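Local coordinates for protein phosphoinositol-specific phospholipase C (Pseudomonas sp., PDB 5FYP) that probably cleaves the phosphodiester bond of phosphoinositides in a calcium-dependent reaction, at residues 21-26 with 280-285; 44-49 with 115-120. All blocks are in the same frame, centred on the assembly; numbering follows the deposited sequence.

Contact 1: residues 21-26 with 280-285; sequences AQVACH and SAYYRF
Strands 21-25 and 280-282 run parallel and splayed by 38°, as neighbours in the TIM-barrel-type wall of this phospholipase: the first strand of the barrel closes here on a strand near the C terminus. V23 is paired with S280 and A24 with A281. Hydrogen bonds alternate across the seam: S280 N reaches Q22 O almost straight on, A24 N donates to S280 O at 2.8 Å, from above that carbonyl's plane, and Y282 N meets A24 O. Beyond the strand end the pairing fades, and H26 N to Y282 O is only a weak bond.

On the face of V23 and S280, V23 CG1 sits anti to its own backbone N (chi1 178°), which carries it to Y282 CD1 at 3.9 Å; the two side chains cross at about a right angle. The same methyl meets CB of F285. A24 and A281 point to the other face, where A24 meets T46 and A281 meets R260 and W262. C25 and Y282 diverge: C25 CB packs against F285 CD2 at 3.7 Å and C25 SG is tied to C28 by a disulfide, while the Y282 hydroxyl is held by V267 O and H272.

Past the strands, H26 and Y283 lie side by side in an offset stack, centroids 4.3 Å apart and planes only 10° from parallel. H26 ND1 sits over the tyrosine ring, 3.4 Å from Y283 CZ, and H26 CB also leans over that face.

Three waters bridge the segments. One links S280 OG to Q22 O as that carbonyl's second partner, and another joins the carbonyls of H26 and Y283. A third probably helps hold the imidazole's rotation, together with the stack on Y283: it lies 2.8 Å from H26 ND1 and donates to A281 O.

Contact 2: residues 44-49 with 115-120; sequences VRTLEL and TLILDK. With CA (calcium ion), chain I.
E48, from within strand 46-52, and D119, near the C-terminal end of strand 114-120, meet at the calcium ion in the TIM-barrel-type wall; barrels of this kind carry their active sites at the C-terminal ends of their strands. Each gives a single oxygen, E48 OE2 and D119 OD2, both 2.4 Å from the metal. The carboxylates lie alongside each other, planes 31° apart, and the cation probably offsets the repulsion between their oxygens. Two waters, N27 and D50 complete the site.

Behind this first shell, the E48 chain is extended, CG anti to the backbone N (chi1 -178°), so the carboxylate projects beyond I117, whose CB lies 4.1 Å from E48 CG. The other oxygen, E48 OE1, forms a salt bridge with R260, and D119 OD2 also accepts from K121.

Five backbone bonds hold the parallel strands, crossing at 21°, in register; the last, D119 N to L49 O at 2.8 Å, sets the aspartate beside the glutamate's strand. On the opposite face L47 CB packs on L116 CD2 and L49 CD1 on L118 CD2, with helix 94-107 against L49 and L116. Back on the E48 face, at the other end of the contact, T46 OG1, bonded to Q22, lies 3.6 Å from T115 CB.

In the fold
From the N terminus the chain first lays down strand 20-25, then strand 46-52 beside it, and contact 2 closes when strand 114-120 arrives after helix 94-107. The chain goes on through strands 184-189, 210-211, 238-242 and 258-262 before strand 279-282 returns to the first strand and closes contact 1, so contact 2 is nested inside that much longer loop. The two contacts touch where strands 20-25 and 46-52 adjoin: C25 N probably bonds to T46 O, and V23 O packs on V44 CG1. Four neighbouring strands, 279-282, 20-25, 46-52 and 114-120, are thereby joined, bringing H26 close to the calcium ion held by contact 2.

Contact 1: residues 21-26 with 280-285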
loop_
_atom_site.group_PDB
_atom_site.type_symbol
_atom_site.label_atom_id
_atom_site.label_comp_id
_atom_site.label_asym_id
_atom_site.label_seq_id
_atom_site.Cartn_x
_atom_site.Cartn_y
_atom_site.Cartn_z
ATOM N N ALA A 21 -0.222 -3.521 13.913
ATOM C CA ALA A 21 -0.103 -4.719 13.082
ATOM C C ALA A 21 -1.463 -5.046 12.467
ATOM O O ALA A 21 -2.507 -4.979 13.138
ATOM C CB ALA A 21 0.373 -5.894 13.897
ATOM N N GLN A 22 -1.425 -5.482 11.220
ATOM C CA GLN A 22 -2.613 -5.820 10.462
ATOM C C GLN A 22 -2.439 -7.102 9.687
ATOM O O GLN A 22 -1.372 -7.365 9.094
ATOM C CB GLN A 22 -2.936 -4.738 9.423
ATOM C CG GLN A 22 -3.077 -3.343 9.959
ATOM C CD GLN A 22 -3.598 -2.407 8.886
ATOM O OE1 GLN A 22 -4.548 -2.737 8.139
ATOM N NE2 GLN A 22 -3.021 -1.230 8.811
ATOM N N VAL A 23 -3.532 -7.822 9.539
ATOM C CA VAL A 23 -3.708 -8.794 8.455
ATOM C C VAL A 23 -4.074 -8.002 7.199
ATOM O O VAL A 23 -5.007 -7.192 7.214
ATOM C CB VAL A 23 -4.845 -9.772 8.788
ATOM C CG1 VAL A 23 -5.082 -10.756 7.664
ATOM C CG2 VAL A 23 -4.539 -10.518 10.092
ATOM N N ALA A 24 -3.330 -8.254 6.132
ATOM C CA ALA A 24 -3.573 -7.667 4.818
ATOM C C ALA A 24 -3.944 -8.784 3.866
ATOM O O ALA A 24 -3.612 -9.953 4.066
ATOM C CB ALA A 24 -2.330 -6.943 4.331
ATOM N N CYS A 25 -4.619 -8.430 2.771
ATOM C CA CYS A 25 -4.849 -9.417 1.739
ATOM C C CYS A 25 -3.600 -9.591 0.882
ATOM O O CYS A 25 -2.732 -8.771 0.899
ATOM C CB CYS A 25 -6.038 -9.041 0.858
ATOM S SG CYS A 25 -5.634 -8.015 -0.548
ATOM N N HIS A 26 -3.568 -10.663 0.106
ATOM C CA HIS A 26 -2.602 -10.835 -0.954
ATOM C C HIS A 26 -3.388 -11.047 -2.257
ATOM O O HIS A 26 -4.094 -12.052 -2.400
ATOM C CB HIS A 26 -1.664 -11.999 -0.674
ATOM C CG HIS A 26 -0.504 -12.089 -1.622
ATOM N ND1 HIS A 26 0.523 -12.961 -1.399
ATOM C CD2 HIS A 26 -0.188 -11.426 -2.761
ATOM C CE1 HIS A 26 1.407 -12.854 -2.378
ATOM N NE2 HIS A 26 0.995 -11.940 -3.218
ATOM N N SER A 280 0.820 -7.958 7.156
ATOM C CA SER A 280 1.101 -9.346 6.838
ATOM C C SER A 280 0.113 -9.812 5.795
ATOM O O SER A 280 -1.084 -9.927 6.083
ATOM C CB SER A 280 0.958 -10.230 8.082
ATOM O OG SER A 280 1.980 -9.959 9.014
ATOM N N ALA A 281 0.603 -10.042 4.568
ATOM C CA ALA A 281 -0.287 -10.338 3.447
ATOM C C ALA A 281 -0.601 -11.819 3.369
ATOM O O ALA A 281 0.313 -12.636 3.289
ATOM C CB ALA A 281 0.351 -9.874 2.167
ATOM N N TYR A 282 -1.890 -12.137 3.348
ATOM C CA TYR A 282 -2.377 -13.510 3.253
ATOM C C TYR A 282 -3.379 -13.658 2.126
ATOM O O TYR A 282 -4.312 -12.861 1.999
ATOM C CB TYR A 282 -3.096 -13.927 4.520
ATOM C CG TYR A 282 -2.240 -14.040 5.735
ATOM C CD1 TYR A 282 -2.054 -12.952 6.573
ATOM C CD2 TYR A 282 -1.660 -15.254 6.112
ATOM C CE1 TYR A 282 -1.303 -13.054 7.724
ATOM C CE2 TYR A 282 -0.904 -15.367 7.274
ATOM C CZ TYR A 282 -0.732 -14.264 8.061
ATOM O OH TYR A 282 -0.031 -14.353 9.224
ATOM N N TYR A 283 -3.240 -14.731 1.351
ATOM C CA TYR A 283 -4.285 -15.084 0.390
ATOM C C TYR A 283 -5.632 -15.278 1.104
ATOM O O TYR A 283 -6.661 -14.750 0.676
ATOM C CB TYR A 283 -3.907 -16.339 -0.364
ATOM C CG TYR A 283 -2.683 -16.180 -1.209
ATOM C CD1 TYR A 283 -2.688 -15.327 -2.321
ATOM C CD2 TYR A 283 -1.509 -16.899 -0.960
ATOM C CE1 TYR A 283 -1.576 -15.195 -3.138
ATOM C CE2 TYR A 283 -0.382 -16.762 -1.748
ATOM C CZ TYR A 283 -0.427 -15.920 -2.852
ATOM O OH TYR A 283 0.659 -15.802 -3.684
ATOM N N ARG A 284 -5.596 -16.066 2.175
ATOM C CA ARG A 284 -6.791 -16.446 2.986
ATOM C C ARG A 284 -6.838 -15.510 4.204
ATOM O O ARG A 284 -6.625 -15.910 5.346
ATOM C CB ARG A 284 -6.737 -17.909 3.383
ATOM C CG ARG A 284 -6.587 -18.860 2.187
ATOM C CD ARG A 284 -6.328 -20.318 2.562
ATOM N NE ARG A 284 -7.374 -20.898 3.349
ATOM C CZ ARG A 284 -7.264 -22.061 3.973
ATOM N NH1 ARG A 284 -6.100 -22.793 3.977
ATOM N NH2 ARG A 284 -8.309 -22.520 4.660
ATOM N N PHE A 285 -7.093 -14.237 3.933
ATOM C CA PHE A 285 -7.011 -13.220 4.977
ATOM C C PHE A 285 -8.064 -13.381 6.091
ATOM O O PHE A 285 -7.747 -13.145 7.258
ATOM C CB PHE A 285 -7.088 -11.803 4.374
ATOM C CG PHE A 285 -8.246 -11.611 3.431
ATOM C CD1 PHE A 285 -9.497 -11.260 3.904
ATOM C CD2 PHE A 285 -8.081 -11.848 2.076
ATOM C CE1 PHE A 285 -10.561 -11.150 3.024
ATOM C CE2 PHE A 285 -9.153 -11.773 1.221
ATOM C CZ PHE A 285 -10.389 -11.421 1.700
HETATM O O HOH W 1 1.070 -7.961 10.590
HETATM O O HOH W 2 1.037 -14.101 1.062
HETATM O O HOH W 3 -6.339 -12.288 -0.800
#

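Contact 2: residues 44-49 with 115-120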
loop_
_atom_site.group_PDB
_atom_site.type_symbol
_atom_site.label_atom_id
_atom_site.label_comp_id
_atom_site.label_asym_id
_atom_site.label_seq_id
_atom_site.Cartn_x
_atom_site.Cartn_y
_atom_site.Cartn_z
ATOM N N VAL A 44 -10.719 -6.908 6.549
ATOM C CA VAL A 44 -9.409 -6.252 6.695
ATOM C C VAL A 44 -9.504 -4.806 6.209
ATOM O O VAL A 44 -10.497 -4.403 5.592
ATOM C CB VAL A 44 -8.270 -6.999 5.968
ATOM C CG1 VAL A 44 -8.055 -8.399 6.561
ATOM C CG2 VAL A 44 -8.500 -7.086 4.470
ATOM N N ARG A 45 -8.429 -4.040 6.428
ATOM C CA ARG A 45 -8.299 -2.650 6.015
ATOM C C ARG A 45 -7.110 -2.417 5.087
ATOM O O ARG A 45 -6.823 -1.277 4.768
ATOM C CB ARG A 45 -8.264 -1.687 7.209
ATOM C CG ARG A 45 -9.548 -1.670 8.011
ATOM C CD ARG A 45 -10.591 -0.750 7.430
ATOM N NE ARG A 45 -11.906 -0.919 8.101
ATOM C CZ ARG A 45 -12.781 -1.862 7.783
ATOM N NH1 ARG A 45 -12.539 -2.732 6.818
ATOM N NH2 ARG A 45 -13.932 -1.942 8.427
ATOM N N THR A 46 -6.476 -3.490 4.627
ATOM C CA THR A 46 -5.337 -3.387 3.690
ATOM C C THR A 46 -5.583 -4.341 2.557
ATOM O O THR A 46 -5.693 -5.562 2.769
ATOM C CB THR A 46 -4.011 -3.629 4.418
ATOM O OG1 THR A 46 -3.833 -2.613 5.417
ATOM C CG2 THR A 46 -2.833 -3.529 3.449
ATOM N N LEU A 47 -5.643 -3.780 1.346
ATOM C CA LEU A 47 -6.034 -4.488 0.105
ATOM C C LEU A 47 -4.946 -4.359 -0.925
ATOM O O LEU A 47 -3.919 -3.727 -0.681
ATOM C CB LEU A 47 -7.358 -3.894 -0.462
ATOM C CG LEU A 47 -8.667 -4.245 0.284
ATOM C CD1 LEU A 47 -8.811 -3.943 1.738
ATOM C CD2 LEU A 47 -9.811 -3.672 -0.510
ATOM N N GLU A 48 -5.116 -5.009 -2.077
ATOM C CA GLU A 48 -4.069 -5.052 -3.109
ATOM C C GLU A 48 -4.713 -5.113 -4.485
ATOM O O GLU A 48 -5.676 -5.843 -4.688
ATOM C CB GLU A 48 -3.139 -6.249 -2.919
ATOM C CG GLU A 48 -2.004 -6.331 -3.929
ATOM C CD GLU A 48 -0.946 -7.357 -3.589
ATOM O OE1 GLU A 48 -1.205 -8.225 -2.736
ATOM O OE2 GLU A 48 0.154 -7.292 -4.210
ATOM N N LEU A 49 -4.112 -4.382 -5.420
ATOM C CA LEU A 49 -4.470 -4.377 -6.825
ATOM C C LEU A 49 -3.215 -4.536 -7.654
ATOM O O LEU A 49 -2.287 -3.747 -7.501
ATOM C CB LEU A 49 -5.180 -3.062 -7.212
ATOM C CG LEU A 49 -6.549 -2.877 -6.598
ATOM C CD1 LEU A 49 -6.987 -1.435 -6.583
ATOM C CD2 LEU A 49 -7.576 -3.760 -7.306
ATOM N N THR A 115 -5.423 0.997 3.567
ATOM C CA THR A 115 -4.172 0.996 2.828
ATOM C C THR A 115 -4.363 0.132 1.582
ATOM O O THR A 115 -4.792 -1.020 1.673
ATOM C CB THR A 115 -3.009 0.482 3.680
ATOM O OG1 THR A 115 -2.864 1.319 4.826
ATOM C CG2 THR A 115 -1.693 0.514 2.932
ATOM N N LEU A 116 -4.053 0.694 0.421
ATOM C CA LEU A 116 -4.160 -0.007 -0.870
ATOM C C LEU A 116 -2.780 -0.178 -1.467
ATOM O O LEU A 116 -2.110 0.799 -1.800
ATOM C CB LEU A 116 -5.012 0.744 -1.863
ATOM C CG LEU A 116 -6.413 1.062 -1.546
ATOM C CD1 LEU A 116 -7.100 1.697 -2.759
ATOM C CD2 LEU A 116 -7.179 -0.179 -1.116
ATOM N N ILE A 117 -2.380 -1.431 -1.605
ATOM C CA ILE A 117 -1.115 -1.782 -2.246
ATOM C C ILE A 117 -1.374 -1.871 -3.744
ATOM O O ILE A 117 -2.156 -2.679 -4.215
ATOM C CB ILE A 117 -0.605 -3.151 -1.721
ATOM C CG1 ILE A 117 -0.546 -3.177 -0.158
ATOM C CG2 ILE A 117 0.710 -3.561 -2.380
ATOM C CD1 ILE A 117 0.317 -2.127 0.495
ATOM N N LEU A 118 -0.727 -0.977 -4.491
ATOM C CA LEU A 118 -0.855 -0.870 -5.936
ATOM C C LEU A 118 0.406 -1.473 -6.535
ATOM O O LEU A 118 1.460 -0.831 -6.560
ATOM C CB LEU A 118 -1.093 0.576 -6.335
ATOM C CG LEU A 118 -2.284 1.245 -5.629
ATOM C CD1 LEU A 118 -2.364 2.705 -6.024
ATOM C CD2 LEU A 118 -3.584 0.537 -5.896
ATOM N N ASP A 119 0.286 -2.725 -6.973
ATOM C CA ASP A 119 1.410 -3.521 -7.435
ATOM C C ASP A 119 1.485 -3.385 -8.964
ATOM O O ASP A 119 0.708 -3.961 -9.714
ATOM C CB ASP A 119 1.229 -4.963 -6.998
ATOM C CG ASP A 119 2.438 -5.842 -7.201
ATOM O OD1 ASP A 119 3.509 -5.296 -7.556
ATOM O OD2 ASP A 119 2.297 -7.092 -6.978
ATOM N N LYS A 120 2.387 -2.494 -9.396
ATOM C CA LYS A 120 2.515 -2.120 -10.780
ATOM C C LYS A 120 3.266 -3.212 -11.545
ATOM O O LYS A 120 4.316 -3.635 -11.116
ATOM C CB LYS A 120 3.275 -0.799 -10.895
ATOM C CG LYS A 120 3.235 -0.224 -12.300
ATOM C CD LYS A 120 3.905 1.136 -12.417
ATOM C CE LYS A 120 3.452 1.975 -13.565
ATOM N NZ LYS A 120 3.183 1.272 -14.834
HETATM CA CA CA I . 0.439 -8.485 -6.263
HETATM O O HOH W 4 -4.638 0.203 6.734
HETATM O O HOH W 5 1.947 -9.966 -5.120
HETATM O O HOH W 6 1.105 -10.174 -7.862
#